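Local atomic coordinates of sterol carrier protein 2 (PDB entry 2CX7), a protein that probably binds and carries sterols or other lipids. Residues Leu35-Asp40 and Ala81-Val86; Val52-Leu55 and Cys60-Ala63. One frame throughout, in Å; residues are numbered along the deposited sequence.

Interaction 1: Leu35-Asp40 and Ala81-Val86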
ATOM      1  N   LEU A  35       2.705  -1.775  -2.987  1.00 14.00           N
ATOM      2  CA  LEU A  35       1.394  -1.454  -3.525  1.00 12.95           C
ATOM      3  C   LEU A  35       1.706  -1.239  -5.007  1.00 14.05           C
ATOM      4  O   LEU A  35       2.278  -0.212  -5.401  1.00 17.67           O
ATOM      5  CB  LEU A  35       0.853  -0.183  -2.878  1.00 15.88           C
ATOM      6  CG  LEU A  35       0.830  -0.205  -1.347  1.00 17.82           C
ATOM      7  CD1 LEU A  35       0.183   1.074  -0.843  1.00 19.99           C
ATOM      8  CD2 LEU A  35       0.079  -1.450  -0.846  1.00 14.80           C
ATOM      9  N   ALA A  36       1.345  -2.224  -5.819  1.00 11.77           N
ATOM     10  CA  ALA A  36       1.658  -2.202  -7.240  1.00 11.57           C
ATOM     11  C   ALA A  36       0.506  -1.891  -8.192  1.00 12.50           C
ATOM     12  O   ALA A  36      -0.606  -2.403  -8.035  1.00 13.14           O
ATOM     13  CB  ALA A  36       2.292  -3.533  -7.626  1.00 16.52           C
ATOM     14  N   VAL A  37       0.811  -1.046  -9.176  1.00 14.09           N
ATOM     15  CA  VAL A  37      -0.122  -0.638 -10.223  1.00 12.68           C
ATOM     16  C   VAL A  37       0.282  -1.390 -11.485  1.00 12.57           C
ATOM     17  O   VAL A  37       1.445  -1.338 -11.889  1.00 13.76           O
ATOM     18  CB  VAL A  37      -0.026   0.891 -10.513  1.00 16.52           C
ATOM     19  CG1 VAL A  37      -0.963   1.268 -11.668  1.00 12.64           C
ATOM     20  CG2 VAL A  37      -0.385   1.689  -9.270  1.00 17.16           C
ATOM     21  N   ARG A  38      -0.670  -2.100 -12.094  1.00 10.65           N
ATOM     22  CA  ARG A  38      -0.412  -2.858 -13.316  1.00 12.56           C
ATOM     23  C   ARG A  38      -0.093  -1.892 -14.455  1.00 14.20           C
ATOM     24  O   ARG A  38      -0.482  -0.722 -14.401  1.00 11.74           O
ATOM     25  CB  ARG A  38      -1.647  -3.678 -13.691  1.00 11.36           C
ATOM     26  CG  ARG A  38      -2.064  -4.695 -12.634  1.00 15.38           C
ATOM     27  CD  ARG A  38      -3.217  -5.566 -13.129  1.00 20.12           C
ATOM     28  NE  ARG A  38      -3.508  -6.630 -12.173  1.00 18.24           N
ATOM     29  CZ  ARG A  38      -4.638  -6.740 -11.484  1.00 17.68           C
ATOM     30  NH1 ARG A  38      -5.614  -5.845 -11.639  1.00 14.11           N
ATOM     31  NH2 ARG A  38      -4.779  -7.735 -10.624  1.00 15.99           N
ATOM     32  N   PRO A  39       0.627  -2.361 -15.492  1.00 12.69           N
ATOM     33  CA  PRO A  39       0.966  -1.496 -16.631  1.00 14.80           C
ATOM     34  C   PRO A  39      -0.279  -0.783 -17.159  1.00 15.19           C
ATOM     35  O   PRO A  39      -1.333  -1.407 -17.374  1.00 13.09           O
ATOM     36  CB  PRO A  39       1.542  -2.480 -17.641  1.00 16.30           C
ATOM     37  CG  PRO A  39       2.275  -3.443 -16.739  1.00 17.37           C
ATOM     38  CD  PRO A  39       1.240  -3.694 -15.655  1.00 18.15           C
ATOM     39  N   ASP A  40      -0.133   0.521 -17.385  1.00 13.34           N
ATOM     40  CA  ASP A  40      -1.222   1.366 -17.848  1.00 13.58           C
ATOM     41  C   ASP A  40      -0.611   2.514 -18.665  1.00 12.97           C
ATOM     42  O   ASP A  40      -0.403   3.611 -18.150  1.00 13.26           O
ATOM     43  CB  ASP A  40      -1.963   1.939 -16.632  1.00 13.28           C
ATOM     44  CG  ASP A  40      -3.269   2.627 -16.990  1.00 22.80           C
ATOM     45  OD1 ASP A  40      -3.490   2.930 -18.181  1.00 21.66           O
ATOM     46  OD2 ASP A  40      -4.076   2.880 -16.062  1.00 20.36           O
ATOM     47  N   ALA A  81      -7.105   2.380 -11.604  1.00 14.11           N
ATOM     48  CA  ALA A  81      -8.448   2.821 -11.234  1.00 18.84           C
ATOM     49  C   ALA A  81      -8.881   2.276  -9.884  1.00 15.64           C
ATOM     50  O   ALA A  81      -9.514   2.984  -9.091  1.00 14.66           O
ATOM     51  CB  ALA A  81      -9.449   2.417 -12.297  1.00 18.11           C
ATOM     52  N   THR A  82      -8.547   1.014  -9.627  1.00 12.07           N
ATOM     53  CA  THR A  82      -8.885   0.381  -8.365  1.00 11.47           C
ATOM     54  C   THR A  82      -8.140   1.067  -7.234  1.00 13.88           C
ATOM     55  O   THR A  82      -8.741   1.413  -6.210  1.00 15.36           O
ATOM     56  CB  THR A  82      -8.521  -1.112  -8.386  1.00 12.98           C
ATOM     57  OG1 THR A  82      -9.223  -1.738  -9.464  1.00 15.98           O
ATOM     58  CG2 THR A  82      -8.925  -1.782  -7.080  1.00 14.64           C
ATOM     59  N   TRP A  83      -6.839   1.275  -7.409  1.00 10.23           N
ATOM     60  CA  TRP A  83      -6.061   1.943  -6.368  1.00 13.07           C
ATOM     61  C   TRP A  83      -6.594   3.349  -6.113  1.00 16.28           C
ATOM     62  O   TRP A  83      -6.631   3.799  -4.970  1.00 15.63           O
ATOM     63  CB  TRP A  83      -4.574   2.015  -6.739  1.00 12.28           C
ATOM     64  CG  TRP A  83      -3.794   0.775  -6.392  1.00 16.31           C
ATOM     65  CD1 TRP A  83      -3.063  -0.005  -7.250  1.00 16.13           C
ATOM     66  CD2 TRP A  83      -3.665   0.178  -5.102  1.00 16.64           C
ATOM     67  NE1 TRP A  83      -2.495  -1.050  -6.569  1.00 15.35           N
ATOM     68  CE2 TRP A  83      -2.844  -0.963  -5.248  1.00 16.31           C
ATOM     69  CE3 TRP A  83      -4.164   0.493  -3.829  1.00 16.62           C
ATOM     70  CZ2 TRP A  83      -2.512  -1.787  -4.172  1.00 15.84           C
ATOM     71  CZ3 TRP A  83      -3.834  -0.332  -2.759  1.00 18.64           C
ATOM     72  CH2 TRP A  83      -3.014  -1.459  -2.940  1.00 19.10           C
ATOM     73  N   GLN A  84      -7.010   4.045  -7.170  1.00 14.34           N
ATOM     74  CA  GLN A  84      -7.545   5.396  -6.983  1.00 14.85           C
ATOM     75  C   GLN A  84      -8.788   5.330  -6.096  1.00 14.28           C
ATOM     76  O   GLN A  84      -8.965   6.149  -5.190  1.00 19.13           O
ATOM     77  CB  GLN A  84      -7.880   6.042  -8.333  1.00 17.73           C
ATOM     78  CG  GLN A  84      -6.638   6.399  -9.147  1.00 18.86           C
ATOM     79  CD  GLN A  84      -6.972   6.972 -10.512  1.00 21.23           C
ATOM     80  OE1 GLN A  84      -7.910   6.525 -11.164  1.00 24.63           O
ATOM     81  NE2 GLN A  84      -6.185   7.950 -10.961  1.00 24.09           N
ATOM     82  N   GLU A  85      -9.640   4.352  -6.345  1.00 14.90           N
ATOM     83  CA  GLU A  85     -10.837   4.193  -5.535  1.00 17.73           C
ATOM     84  C   GLU A  85     -10.497   3.882  -4.088  1.00 18.79           C
ATOM     85  O   GLU A  85     -11.055   4.490  -3.172  1.00 19.48           O
ATOM     86  CB  GLU A  85     -11.709   3.086  -6.113  1.00 17.43           C
ATOM     87  CG  GLU A  85     -12.419   3.504  -7.373  1.00 22.50           C
ATOM     88  CD  GLU A  85     -12.559   2.372  -8.355  1.00 26.85           C
ATOM     89  OE1 GLU A  85     -12.654   1.210  -7.911  1.00 23.37           O
ATOM     90  OE2 GLU A  85     -12.584   2.651  -9.576  1.00 31.21           O
ATOM     91  N   VAL A  86      -9.568   2.951  -3.876  1.00 14.91           N
ATOM     92  CA  VAL A  86      -9.192   2.568  -2.519  1.00 17.55           C
ATOM     93  C   VAL A  86      -8.519   3.695  -1.753  1.00 19.18           C
ATOM     94  O   VAL A  86      -8.934   4.042  -0.645  1.00 18.86           O
ATOM     95  CB  VAL A  86      -8.247   1.328  -2.511  1.00 16.11           C
ATOM     96  CG1 VAL A  86      -7.748   1.042  -1.080  1.00 19.27           C
ATOM     97  CG2 VAL A  86      -8.985   0.112  -3.032  1.00 12.98           C
TER

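Interaction 2: Val52-Leu55 and Cys60-Ala63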
ATOM      1  N   VAL A  52       6.863   0.974  -2.449  1.00 20.80           N
ATOM      2  CA  VAL A  52       7.331  -0.085  -1.574  1.00 19.91           C
ATOM      3  C   VAL A  52       7.622   0.516  -0.208  1.00 17.77           C
ATOM      4  O   VAL A  52       8.414   1.457  -0.086  1.00 17.95           O
ATOM      5  CB  VAL A  52       8.591  -0.756  -2.172  1.00 22.37           C
ATOM      6  CG1 VAL A  52       9.024  -1.938  -1.316  1.00 21.96           C
ATOM      7  CG2 VAL A  52       8.287  -1.216  -3.603  1.00 20.31           C
ATOM      8  N   LEU A  53       6.947  -0.023   0.804  1.00 16.13           N
ATOM      9  CA  LEU A  53       7.076   0.439   2.179  1.00 14.11           C
ATOM     10  C   LEU A  53       7.886  -0.530   3.042  1.00 15.44           C
ATOM     11  O   LEU A  53       7.589  -1.725   3.095  1.00 17.11           O
ATOM     12  CB  LEU A  53       5.688   0.594   2.799  1.00 13.67           C
ATOM     13  CG  LEU A  53       4.636   1.373   2.002  1.00 17.85           C
ATOM     14  CD1 LEU A  53       3.236   1.076   2.542  1.00 23.31           C
ATOM     15  CD2 LEU A  53       4.948   2.858   2.076  1.00 24.44           C
ATOM     16  N   ASP A  54       8.913  -0.007   3.699  1.00 15.93           N
ATOM     17  CA  ASP A  54       9.747  -0.798   4.610  1.00 15.65           C
ATOM     18  C   ASP A  54       9.099  -0.574   5.973  1.00 17.35           C
ATOM     19  O   ASP A  54       9.471   0.342   6.707  1.00 24.64           O
ATOM     20  CB  ASP A  54      11.182  -0.261   4.598  1.00 18.06           C
ATOM     21  CG  ASP A  54      12.112  -1.031   5.522  1.00 21.24           C
ATOM     22  OD1 ASP A  54      11.679  -2.028   6.137  1.00 25.35           O
ATOM     23  OD2 ASP A  54      13.289  -0.634   5.629  1.00 25.29           O
ATOM     24  N   LEU A  55       8.111  -1.402   6.301  1.00 15.70           N
ATOM     25  CA  LEU A  55       7.363  -1.257   7.545  1.00 13.48           C
ATOM     26  C   LEU A  55       7.931  -2.109   8.675  1.00 19.51           C
ATOM     27  O   LEU A  55       8.346  -3.239   8.445  1.00 18.79           O
ATOM     28  CB  LEU A  55       5.900  -1.632   7.289  1.00 12.11           C
ATOM     29  CG  LEU A  55       5.209  -0.861   6.153  1.00 10.99           C
ATOM     30  CD1 LEU A  55       3.866  -1.473   5.844  1.00 13.13           C
ATOM     31  CD2 LEU A  55       5.062   0.605   6.542  1.00 13.27           C
ATOM     32  N   CYS A  60       7.407   3.417   9.717  1.00 15.80           N
ATOM     33  CA  CYS A  60       7.745   3.283   8.315  1.00 13.56           C
ATOM     34  C   CYS A  60       9.219   3.676   8.294  1.00 19.36           C
ATOM     35  O   CYS A  60       9.562   4.840   8.513  1.00 15.62           O
ATOM     36  CB  CYS A  60       6.927   4.232   7.424  1.00 21.18           C
ATOM     37  SG  CYS A  60       7.560   4.171   5.718  1.00 19.75           S
ATOM     38  N   ARG A  61      10.088   2.695   8.063  1.00 18.00           N
ATOM     39  CA  ARG A  61      11.527   2.925   8.037  1.00 20.14           C
ATOM     40  C   ARG A  61      12.001   3.497   6.714  1.00 21.33           C
ATOM     41  O   ARG A  61      13.146   3.922   6.589  1.00 24.29           O
ATOM     42  CB  ARG A  61      12.267   1.623   8.319  1.00 18.32           C
ATOM     43  CG  ARG A  61      11.944   1.027   9.672  1.00 22.98           C
ATOM     44  CD  ARG A  61      12.801  -0.191   9.980  1.00 21.94           C
ATOM     45  NE  ARG A  61      12.717  -1.227   8.953  1.00 31.48           N
ATOM     46  CZ  ARG A  61      13.254  -2.439   9.076  1.00 32.61           C
ATOM     47  NH1 ARG A  61      13.909  -2.766  10.185  1.00 32.66           N
ATOM     48  NH2 ARG A  61      13.152  -3.320   8.088  1.00 26.65           N
ATOM     49  N   GLY A  62      11.117   3.503   5.724  1.00 21.26           N
ATOM     50  CA  GLY A  62      11.476   4.031   4.423  1.00 22.63           C
ATOM     51  C   GLY A  62      10.454   3.648   3.375  1.00 24.81           C
ATOM     52  O   GLY A  62       9.754   2.644   3.509  1.00 20.97           O
ATOM     53  N   ALA A  63      10.356   4.465   2.336  1.00 26.39           N
ATOM     54  CA  ALA A  63       9.417   4.204   1.255  1.00 23.96           C
ATOM     55  C   ALA A  63      10.094   4.592  -0.052  1.00 28.10           C
ATOM     56  O   ALA A  63      11.128   5.256  -0.050  1.00 31.61           O
ATOM     57  CB  ALA A  63       8.157   5.015   1.459  1.00 22.26           C
TER

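Interaction 1: Leu35-Asp40 and Ala81-Val86
Trp83 carries the whole touch between Ala81-Val86 and strand residues Leu35, Ala36 and Val37. Through its indole, helix 80-86, which follows strand 74-78, packs on the mixed sheet of the SCP-2 family domain. The helix runs at 136° to the strand, their axes 9.3 Å apart at closest, a gap that the ring spans.

Trp83 directs its CB toward the strand, and its CG stands opposite the carbonyl carbon (chi1 -84°), carrying the ring across with its edge to the backbone of Ala36. There Trp83 NE1 donates to Ala36 O at 2.7 Å in a fairly straight bond. The oxygen lies almost in the ring plane, whereas the nitrogen stands well above the plane of the carbonyl, not on a lone pair. Ala36 is also hydrogen-bonded through its backbone to Ile76 and Ala78 of the parallel strand 74-78, so the indole joins a peptide already held within the sheet.

Farther along the ring, Leu35 CB lies over one face, offset toward the rim, 3.9 Å from Trp83 CZ2. Leu35 CD2 comes to 3.7 Å from Trp83 CH2, the two side chains crossing at about a right angle. Val37 serves the pyrrole end: with CG1 anti to the backbone N (chi1 177°), CG2 is set beside that N and comes to within 3.8 Å of Trp83 CD1. Phe4 adds an edge-to-face contact with the indole, which also touches Ile76 and Ala78.

After the tryptophan, Val86 packs on Leu91. In this buried place the one polar atom of the indole is satisfied by a main-chain oxygen, while leucine and valine carbons hold the ring at both ends; the single directional bond probably limits how far the ring could slide along the strand.

Interaction 2: Val52-Leu55 and Cys60-Ala63
The beta hairpin of strands 49-56 and 59-67 joins Val52-Leu55 to Cys60-Ala63, with Asp54 bonded to both Arg61 and Gly62. Asp54 N donates to Gly62 O (2.8 Å, 170°), and Arg61 N donates to Asp54 O (2.8 Å). Two residues thus face one, a beta bulge in the strand that is outermost of the sheet within this chain. Next to it Leu55 and Cys60 form a non-hydrogen-bonded pair, Leu55 CD2 lying 4.2 Å from Cys60 CB. Cys60 is disulfide-bonded to Cys13, tying the hairpin to helix 6-17, on which Leu53 and Leu55 also pack.

Over the bulge, the carboxylate of Asp54, its CG anti to the backbone N (chi1 180°), meets the guanidinium of Arg61 with the two planes 71° apart. Asp54 OD1 lies in the guanidinium plane and takes both bonds of the salt bridge, Arg61 NH2 on its syn lone pair at 2.8 Å and Arg61 NE, at 3.1 Å, from above the carboxylate plane. With the carboxylate gone, as in an alanine here, the Arg61 charge would probably lose this mate and its guanidinium be less restrained. Beyond the bulge, Leu53 CD2 touches Ala63 CB at 3.9 Å.

Both contacts involve one mixed sheet, in which strands 32-37 and 49-56 are neighbours: Leu35 is backbone-bonded to Val51, and Leu53 to Leu33. Interaction 1 is buried and sets a helix against the sheet; interaction 2 is partly buried and links strand to strand at the sheet's margin. Their centres lie 19 Å apart, on opposite sides of the chain's centre, and their nearest atoms come within about 5 Å without touching. The chemistry follows place. Inside, an aromatic ring spends its N-H on a peptide oxygen amid apolar carbons. At the margin, main-chain bonds come first, ions pair on the more open side, and leucines are turned inward.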